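Local structure of CEL44C (Paenibacillus polymyxa, 2YIH) at residues 30-35 with 389-394; 40-45 with 385-390. The protein hydrolyses the beta-1,4-glucan backbone of xyloglucan and probably of cellulose, through its family 44 glycoside hydrolase module, part of a much longer protein. The protein carries 8 engineered substitutions. One frame throughout, in Å; residues are numbered along the deposited sequence.

Contact 1 (30-35 with 389-394). With EDO (1,2-ethanediol), chain O.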
ATOM      1  N   THR A  30      -3.181   5.330   1.375  1.00  8.37           N
ATOM      2  CA  THR A  30      -4.416   4.601   1.139  1.00  9.06           C
ATOM      3  C   THR A  30      -4.748   4.555  -0.343  1.00  8.42           C
ATOM      4  O   THR A  30      -4.120   5.248  -1.159  1.00  8.23           O
ATOM      5  CB  THR A  30      -5.588   5.201   1.968  1.00  9.62           C
ATOM      6  OG1 THR A  30      -6.703   4.273   1.952  1.00 11.05           O
ATOM      7  CG2 THR A  30      -5.994   6.582   1.386  1.00  9.73           C
ATOM      8  N   ASN A  31      -5.702   3.680  -0.668  1.00  8.06           N
ATOM      9  CA  ASN A  31      -6.341   3.653  -1.975  1.00  8.27           C
ATOM     10  C   ASN A  31      -7.595   4.503  -1.898  1.00  8.26           C
ATOM     11  O   ASN A  31      -7.538   5.701  -2.167  1.00  8.90           O
ATOM     12  CB  ASN A  31      -6.649   2.196  -2.363  1.00  7.73           C
ATOM     13  CG  ASN A  31      -5.420   1.499  -2.886  1.00  8.21           C
ATOM     14  OD1 ASN A  31      -5.056   1.692  -4.050  1.00  8.33           O
ATOM     15  ND2 ASN A  31      -4.737   0.737  -2.029  1.00  7.81           N
ATOM     16  N   GLN A  32      -8.691   3.926  -1.408  1.00  8.81           N
ATOM     17  CA  GLN A  32      -9.904   4.731  -1.184  1.00  9.05           C
ATOM     18  C   GLN A  32      -9.645   5.715  -0.077  1.00  9.29           C
ATOM     19  O   GLN A  32      -9.071   5.352   0.960  1.00  9.84           O
ATOM     20  CB  GLN A  32     -11.064   3.821  -0.747  1.00  9.61           C
ATOM     21  CG  GLN A  32     -11.438   2.764  -1.803  1.00 10.28           C
ATOM     22  CD  GLN A  32     -10.684   1.471  -1.621  1.00 10.07           C
ATOM     23  OE1 GLN A  32      -9.672   1.405  -0.920  1.00 10.77           O
ATOM     24  NE2 GLN A  32     -11.202   0.405  -2.230  1.00 11.40           N
ATOM     25  N   ASP A  33     -10.038   6.972  -0.254  1.00  9.38           N
ATOM     26  CA  ASP A  33     -10.032   7.848   0.910  1.00  9.52           C
ATOM     27  C   ASP A  33     -10.955   7.320   2.005  1.00  9.68           C
ATOM     28  O   ASP A  33     -12.024   6.780   1.713  1.00  9.77           O
ATOM     29  CB  ASP A  33     -10.426   9.277   0.519  1.00 10.50           C
ATOM     30  CG  ASP A  33      -9.443   9.888  -0.455  1.00 11.19           C
ATOM     31  OD1 ASP A  33      -8.223   9.735  -0.234  1.00 12.03           O
ATOM     32  OD2 ASP A  33      -9.904  10.564  -1.381  1.00 12.00           O
ATOM     33  N   LEU A  34     -10.550   7.468   3.262  1.00  9.32           N
ATOM     34  CA  LEU A  34     -11.371   7.005   4.403  1.00 10.10           C
ATOM     35  C   LEU A  34     -12.205   8.165   4.963  1.00 10.16           C
ATOM     36  O   LEU A  34     -12.892   8.852   4.192  1.00 10.74           O
ATOM     37  CB  LEU A  34     -10.487   6.306   5.463  1.00 10.33           C
ATOM     38  CG  LEU A  34      -9.698   5.103   4.909  1.00 10.63           C
ATOM     39  CD1 LEU A  34      -8.777   4.461   5.978  1.00 11.08           C
ATOM     40  CD2 LEU A  34     -10.640   4.027   4.357  1.00 11.59           C
ATOM     41  N   ALA A  35     -12.113   8.445   6.262  1.00 10.21           N
ATOM     42  CA  ALA A  35     -12.949   9.512   6.835  1.00 11.80           C
ATOM     43  C   ALA A  35     -12.507  10.901   6.424  1.00 12.81           C
ATOM     44  O   ALA A  35     -13.351  11.805   6.253  1.00 15.09           O
ATOM     45  CB  ALA A  35     -13.008   9.396   8.352  1.00 10.96           C
ATOM     46  N   ASN A 389      -0.392   1.237   0.956  1.00  7.61           N
ATOM     47  CA  ASN A 389      -1.727   1.812   0.685  1.00  7.51           C
ATOM     48  C   ASN A 389      -2.819   0.789   1.062  1.00  7.69           C
ATOM     49  O   ASN A 389      -2.943  -0.275   0.451  1.00  7.18           O
ATOM     50  CB  ASN A 389      -1.858   2.225  -0.812  1.00  7.89           C
ATOM     51  CG  ASN A 389      -0.790   3.195  -1.240  1.00  8.29           C
ATOM     52  OD1 ASN A 389      -0.998   4.449  -1.264  1.00  9.66           O
ATOM     53  ND2 ASN A 389       0.363   2.665  -1.569  1.00  7.74           N
ATOM     54  N   TYR A 390      -3.523   1.078   2.146  1.00  7.52           N
ATOM     55  CA  TYR A 390      -4.673   0.262   2.560  1.00  7.90           C
ATOM     56  C   TYR A 390      -5.716   0.170   1.425  1.00  8.16           C
ATOM     57  O   TYR A 390      -5.871   1.111   0.622  1.00  7.61           O
ATOM     58  CB  TYR A 390      -5.298   0.942   3.775  1.00  7.98           C
ATOM     59  CG  TYR A 390      -6.572   0.331   4.232  1.00  7.49           C
ATOM     60  CD1 TYR A 390      -6.576  -0.916   4.835  1.00  7.85           C
ATOM     61  CD2 TYR A 390      -7.793   0.986   4.010  1.00  7.72           C
ATOM     62  CE1 TYR A 390      -7.765  -1.504   5.256  1.00  7.79           C
ATOM     63  CE2 TYR A 390      -9.001   0.435   4.479  1.00  7.77           C
ATOM     64  CZ  TYR A 390      -8.962  -0.838   5.058  1.00  7.98           C
ATOM     65  OH  TYR A 390     -10.119  -1.424   5.501  1.00  8.72           O
ATOM     66  N   TRP A 391      -6.355  -0.993   1.329  1.00  8.57           N
ATOM     67  CA  TRP A 391      -7.486  -1.166   0.401  1.00  9.36           C
ATOM     68  C   TRP A 391      -8.758  -1.537   1.192  1.00  9.30           C
ATOM     69  O   TRP A 391      -8.755  -2.475   1.981  1.00  8.64           O
ATOM     70  CB  TRP A 391      -7.149  -2.283  -0.608  1.00  9.70           C
ATOM     71  CG  TRP A 391      -8.275  -2.506  -1.540  1.00 10.12           C
ATOM     72  CD1 TRP A 391      -9.355  -3.338  -1.342  1.00 11.30           C
ATOM     73  CD2 TRP A 391      -8.471  -1.874  -2.805  1.00 10.43           C
ATOM     74  NE1 TRP A 391     -10.222  -3.238  -2.420  1.00 11.14           N
ATOM     75  CE2 TRP A 391      -9.705  -2.342  -3.326  1.00 11.20           C
ATOM     76  CE3 TRP A 391      -7.736  -0.947  -3.544  1.00 10.26           C
ATOM     77  CZ2 TRP A 391     -10.199  -1.925  -4.581  1.00 11.17           C
ATOM     78  CZ3 TRP A 391      -8.232  -0.525  -4.797  1.00 11.15           C
ATOM     79  CH2 TRP A 391      -9.466  -0.986  -5.274  1.00 11.06           C
ATOM     80  N   LYS A 392      -9.864  -0.836   0.940  1.00  9.27           N
ATOM     81  CA  LYS A 392     -11.126  -1.171   1.603  1.00  9.82           C
ATOM     82  C   LYS A 392     -11.769  -2.456   1.019  1.00 10.35           C
ATOM     83  O   LYS A 392     -12.350  -2.416  -0.080  1.00 10.43           O
ATOM     84  CB  LYS A 392     -12.120  -0.021   1.426  1.00  9.83           C
ATOM     85  CG  LYS A 392     -11.709   1.313   2.069  1.00 10.12           C
ATOM     86  CD  LYS A 392     -12.828   2.360   1.789  1.00 11.07           C
ATOM     87  CE  LYS A 392     -14.041   2.141   2.709  1.00 10.99           C
ATOM     88  NZ  LYS A 392     -15.116   3.206   2.455  1.00 10.38           N
ATOM     89  N   LEU A 393     -11.725  -3.544   1.789  1.00 10.72           N
ATOM     90  CA  LEU A 393     -12.420  -4.776   1.412  1.00 11.54           C
ATOM     91  C   LEU A 393     -13.903  -4.704   1.772  1.00 12.74           C
ATOM     92  O   LEU A 393     -14.707  -5.485   1.246  1.00 13.73           O
ATOM     93  CB  LEU A 393     -11.790  -5.994   2.087  1.00 11.78           C
ATOM     94  CG  LEU A 393     -10.344  -6.262   1.670  1.00 12.09           C
ATOM     95  CD1 LEU A 393      -9.774  -7.384   2.561  1.00 11.89           C
ATOM     96  CD2 LEU A 393     -10.222  -6.608   0.183  1.00 12.38           C
ATOM     97  N   LYS A 394     -14.256  -3.773   2.659  1.00 12.59           N
ATOM     98  CA  LYS A 394     -15.657  -3.564   3.047  1.00 13.20           C
ATOM     99  C   LYS A 394     -16.013  -2.133   2.738  1.00 13.46           C
ATOM    100  O   LYS A 394     -15.252  -1.209   3.055  1.00 12.19           O
ATOM    101  CB  LYS A 394     -15.856  -3.799   4.553  1.00 14.11           C
ATOM    102  CG  LYS A 394     -17.281  -4.116   4.912  0.30 13.68           C
ATOM    103  CD  LYS A 394     -17.683  -3.447   6.201  0.30 13.87           C
ATOM    104  CE  LYS A 394     -19.188  -3.396   6.296  0.30 13.55           C
ATOM    105  NZ  LYS A 394     -19.775  -2.977   4.999  0.30 13.65           N
TER
HETATM  106  C1  EDO O1532     -18.890   4.875   0.313  0.50 21.86           C
HETATM  107  O1  EDO O1532     -19.873   4.874   1.349  0.50 21.38           O
HETATM  108  C2  EDO O1532     -17.662   4.128   0.809  0.50 21.57           C
HETATM  109  O2  EDO O1532     -17.781   2.754   0.426  0.50 21.52           O
HETATM  110  O   HOH W   1     -14.364   5.828   2.880  1.00 13.07           O
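The amide of Gln32 lies over the indole of Trp391, its NE2 3.3 Å above the ring plane and over the ring centre, with the amide plane turned 61° from the ring. A bend at chi2 (91°) folds the glutamine chain back, and at the other branch of the amide OE1 takes the backbone N of Lys392 at 2.9 Å. That N-H points almost straight at the oxygen but comes from above the carbonyl plane. Asn31 approaches Trp391 at the edge, its CG 3.4 Å from CE3. Both asparagine donors converge on one acceptor: Asn31 N and Asn31 ND2 each reach Tyr390 O at 2.9 Å, the first nearly in line with the carbonyl, the second from above its plane. Asparagine suits the place because its short amide puts a second N-H on the oxygen its own backbone N already binds, leaving OD1 for Arg44 NH1; ND2 also donates to Thr357 O. With an alanine in place of Trp391, the Gln32 amide loses the ring beneath NE2 and would probably be held by the Lys392 N bond with less to fix its rotation. Lys392 lays its aliphatic part against Gln32 and Leu34, Leu34 CD2 lying 3.7 Å from Lys392 CG, while NZ donates to Gly396 O and to a water that also binds Asp33 O. Leu34 CD2 also meets the ring edge of Tyr390 at CE2. Thr30 and Tyr390 form a parallel beta bridge, where the first and last strands close the TIM barrel. Strand 353-359 flanks Asn31 and Trp391, and helix 399-409 packs on Leu34 and Tyr390.

Contact 2 (40-45 with 385-390)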
ATOM      1  N   MET A  40      -3.239  11.289   5.928  1.00  8.96           N
ATOM      2  CA  MET A  40      -2.449  10.431   5.048  1.00  8.72           C
ATOM      3  C   MET A  40      -1.324  11.247   4.400  1.00  8.40           C
ATOM      4  O   MET A  40      -1.477  12.442   4.198  1.00  8.28           O
ATOM      5  CB  MET A  40      -3.360   9.883   3.927  1.00  8.98           C
ATOM      6  CG  MET A  40      -4.439   8.933   4.464  1.00  9.21           C
ATOM      7  SD  MET A  40      -3.757   7.327   4.955  1.00  9.88           S
ATOM      8  CE  MET A  40      -5.277   6.578   5.563  1.00  9.24           C
ATOM      9  N   ALA A  41      -0.248  10.568   4.008  1.00  7.86           N
ATOM     10  CA  ALA A  41       0.846  11.180   3.237  1.00  7.66           C
ATOM     11  C   ALA A  41       0.924  10.665   1.803  1.00  7.82           C
ATOM     12  O   ALA A  41       1.690  11.190   0.981  1.00  8.18           O
ATOM     13  CB  ALA A  41       2.259  10.982   3.992  1.00  7.78           C
ATOM     14  N   ALA A  42       0.141   9.637   1.491  1.00  7.36           N
ATOM     15  CA  ALA A  42       0.217   9.051   0.144  1.00  7.13           C
ATOM     16  C   ALA A  42      -1.155   8.553  -0.298  1.00  6.80           C
ATOM     17  O   ALA A  42      -1.870   7.947   0.475  1.00  6.87           O
ATOM     18  CB  ALA A  42       1.241   7.876   0.110  1.00  7.17           C
ATOM     19  N   ARG A  43      -1.497   8.809  -1.556  1.00  6.92           N
ATOM     20  CA  ARG A  43      -2.764   8.330  -2.131  1.00  6.75           C
ATOM     21  C   ARG A  43      -2.477   7.598  -3.427  1.00  7.08           C
ATOM     22  O   ARG A  43      -1.629   8.047  -4.206  1.00  7.64           O
ATOM     23  CB  ARG A  43      -3.711   9.534  -2.365  1.00  6.88           C
ATOM     24  CG  ARG A  43      -4.114  10.167  -1.020  1.00  6.98           C
ATOM     25  CD  ARG A  43      -4.963  11.444  -1.196  1.00  6.95           C
ATOM     26  NE  ARG A  43      -6.293  11.182  -1.768  1.00  7.59           N
ATOM     27  CZ  ARG A  43      -6.702  11.646  -2.943  1.00  7.47           C
ATOM     28  NH1 ARG A  43      -5.846  12.251  -3.765  1.00  7.83           N
ATOM     29  NH2 ARG A  43      -7.952  11.469  -3.321  1.00  8.22           N
ATOM     30  N   ARG A  44      -3.199   6.501  -3.694  1.00  7.22           N
ATOM     31  CA  ARG A  44      -2.992   5.711  -4.912  1.00  6.93           C
ATOM     32  C   ARG A  44      -4.295   5.682  -5.690  1.00  7.22           C
ATOM     33  O   ARG A  44      -5.355   5.456  -5.113  1.00  7.45           O
ATOM     34  CB  ARG A  44      -2.634   4.273  -4.540  1.00  6.95           C
ATOM     35  CG  ARG A  44      -2.634   3.278  -5.735  1.00  6.69           C
ATOM     36  CD  ARG A  44      -1.982   1.991  -5.267  1.00  6.39           C
ATOM     37  NE  ARG A  44      -1.908   0.970  -6.334  1.00  6.52           N
ATOM     38  CZ  ARG A  44      -2.776  -0.024  -6.491  1.00  6.51           C
ATOM     39  NH1 ARG A  44      -3.927  -0.053  -5.800  1.00  6.57           N
ATOM     40  NH2 ARG A  44      -2.530  -0.969  -7.419  1.00  6.34           N
ATOM     41  N   LEU A  45      -4.181   5.828  -7.012  1.00  7.07           N
ATOM     42  CA  LEU A  45      -5.312   5.599  -7.914  1.00  7.33           C
ATOM     43  C   LEU A  45      -4.956   4.306  -8.672  1.00  7.58           C
ATOM     44  O   LEU A  45      -4.181   4.330  -9.637  1.00  8.07           O
ATOM     45  CB  LEU A  45      -5.487   6.790  -8.870  1.00  7.46           C
ATOM     46  CG  LEU A  45      -6.635   6.628  -9.878  1.00  7.75           C
ATOM     47  CD1 LEU A  45      -7.977   6.540  -9.164  1.00  8.13           C
ATOM     48  CD2 LEU A  45      -6.636   7.791 -10.853  1.00  7.60           C
ATOM     49  N   VAL A 385      10.036  -0.205   4.292  1.00 10.56           N
ATOM     50  CA  VAL A 385       8.998  -0.104   3.266  1.00  9.07           C
ATOM     51  C   VAL A 385       8.796   1.349   2.876  1.00  8.66           C
ATOM     52  O   VAL A 385       8.635   2.214   3.735  1.00  8.40           O
ATOM     53  CB  VAL A 385       7.681  -0.742   3.763  1.00  9.12           C
ATOM     54  CG1 VAL A 385       6.549  -0.548   2.727  1.00  8.78           C
ATOM     55  CG2 VAL A 385       7.927  -2.239   4.063  1.00  9.37           C
ATOM     56  N   TYR A 386       8.879   1.633   1.578  1.00  7.66           N
ATOM     57  CA  TYR A 386       8.784   2.999   1.096  1.00  7.52           C
ATOM     58  C   TYR A 386       7.352   3.549   1.104  1.00  7.67           C
ATOM     59  O   TYR A 386       7.128   4.721   1.406  1.00  7.92           O
ATOM     60  CB  TYR A 386       9.330   3.028  -0.341  1.00  7.37           C
ATOM     61  CG  TYR A 386       9.218   4.351  -1.067  1.00  7.32           C
ATOM     62  CD1 TYR A 386       9.833   5.497  -0.567  1.00  7.61           C
ATOM     63  CD2 TYR A 386       8.624   4.423  -2.325  1.00  7.36           C
ATOM     64  CE1 TYR A 386       9.771   6.721  -1.249  1.00  7.46           C
ATOM     65  CE2 TYR A 386       8.566   5.625  -3.037  1.00  7.47           C
ATOM     66  CZ  TYR A 386       9.170   6.765  -2.515  1.00  7.53           C
ATOM     67  OH  TYR A 386       9.125   7.947  -3.236  1.00  8.17           O
ATOM     68  N   MET A 387       6.388   2.718   0.746  1.00  7.78           N
ATOM     69  CA  MET A 387       5.028   3.210   0.540  1.00  7.65           C
ATOM     70  C   MET A 387       4.075   2.050   0.790  1.00  7.78           C
ATOM     71  O   MET A 387       4.395   0.875   0.475  1.00  8.28           O
ATOM     72  CB  MET A 387       4.849   3.782  -0.877  1.00  7.84           C
ATOM     73  CG  MET A 387       3.440   4.336  -1.169  1.00  8.11           C
ATOM     74  SD  MET A 387       3.475   5.128  -2.804  1.00  9.88           S
ATOM     75  CE  MET A 387       4.537   6.544  -2.535  1.00  9.27           C
ATOM     76  N   ALA A 388       2.916   2.352   1.388  1.00  7.73           N
ATOM     77  CA  ALA A 388       1.928   1.293   1.634  1.00  7.59           C
ATOM     78  C   ALA A 388       0.562   1.926   1.585  1.00  7.73           C
ATOM     79  O   ALA A 388       0.373   2.997   2.145  1.00  7.61           O
ATOM     80  CB  ALA A 388       2.133   0.618   3.028  1.00  7.80           C
ATOM     81  N   ASN A 389      -0.392   1.237   0.956  1.00  7.61           N
ATOM     82  CA  ASN A 389      -1.727   1.812   0.685  1.00  7.51           C
ATOM     83  C   ASN A 389      -2.819   0.789   1.062  1.00  7.69           C
ATOM     84  O   ASN A 389      -2.943  -0.275   0.451  1.00  7.18           O
ATOM     85  CB  ASN A 389      -1.858   2.225  -0.812  1.00  7.89           C
ATOM     86  CG  ASN A 389      -0.790   3.195  -1.240  1.00  8.29           C
ATOM     87  OD1 ASN A 389      -0.998   4.449  -1.264  1.00  9.66           O
ATOM     88  ND2 ASN A 389       0.363   2.665  -1.569  1.00  7.74           N
ATOM     89  N   TYR A 390      -3.523   1.078   2.146  1.00  7.52           N
ATOM     90  CA  TYR A 390      -4.673   0.262   2.560  1.00  7.90           C
ATOM     91  C   TYR A 390      -5.716   0.170   1.425  1.00  8.16           C
ATOM     92  O   TYR A 390      -5.871   1.111   0.622  1.00  7.61           O
ATOM     93  CB  TYR A 390      -5.298   0.942   3.775  1.00  7.98           C
ATOM     94  CG  TYR A 390      -6.572   0.331   4.232  1.00  7.49           C
ATOM     95  CD1 TYR A 390      -6.576  -0.916   4.835  1.00  7.85           C
ATOM     96  CD2 TYR A 390      -7.793   0.986   4.010  1.00  7.72           C
ATOM     97  CE1 TYR A 390      -7.765  -1.504   5.256  1.00  7.79           C
ATOM     98  CE2 TYR A 390      -9.001   0.435   4.479  1.00  7.77           C
ATOM     99  CZ  TYR A 390      -8.962  -0.838   5.058  1.00  7.98           C
ATOM    100  OH  TYR A 390     -10.119  -1.424   5.501  1.00  8.72           O
TER
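Ala42 opens strand 42-45 with its methyl directed at strand 387-390, and CB stands 4.4 Å from Met387 CG. The small side chain suits a place inside a barrel, where the longer methionine reaches across toward Ala42 between strands that do not pair directly. Met387 is carried in by an extended start, CG anti to its backbone N (chi1 -179°) and SD continuing the line, and it also touches Ala355 of strand 353-359. Arg43 points the opposite way, as alternation along a strand requires, and its guanidinium is held outside the barrel by Phe95 O, Ser99 OG and a salt bridge to Asp33. The two strands are the second and eighth of the parallel (beta/alpha)8 barrel of this family 44 hydrolase, separated by strand 29-30. Their axes come within 7.5 Å and cross at -65°, so the approach is made by inward-facing side chains, with no hydrogen bond between the segments. Arg44 turns inward again. Its CB lies 3.9 Å from Asn389 CG, an apolar methylene set beside the amide carbon. Beyond that point the arginine chain runs extended from CG to NE and away from strand 387-390, which carries NH1 to Asn31 OD1; arginine suits the place because its CB packs on Asn389 while its length takes the guanidinium on to Asn31, beside Thr357 and Asn186.

Contacts 1 and 2, their centres about 10 Å apart, share strand 387-390, with Asn389 and Tyr390 common to both. Along the chain, 30-35 begins on the last residue of the first barrel strand and leads on as loop, after a few more residues, into strand 42-45, the second; both partners come some 340 to 355 residues later, at the eighth. Two polar links tie them: Asn31 OD1 to Arg44 NH1 (2.7 Å, probably a hydrogen bond) and the salt bridge from Asp33 OD1 to Arg43 NE (2.9 Å). Together they join the start of the barrel sequence, strands 29-30 and 42-45, to its last strand, 387-390, contact 2 in the barrel interior and contact 1 nearer the bound glycan.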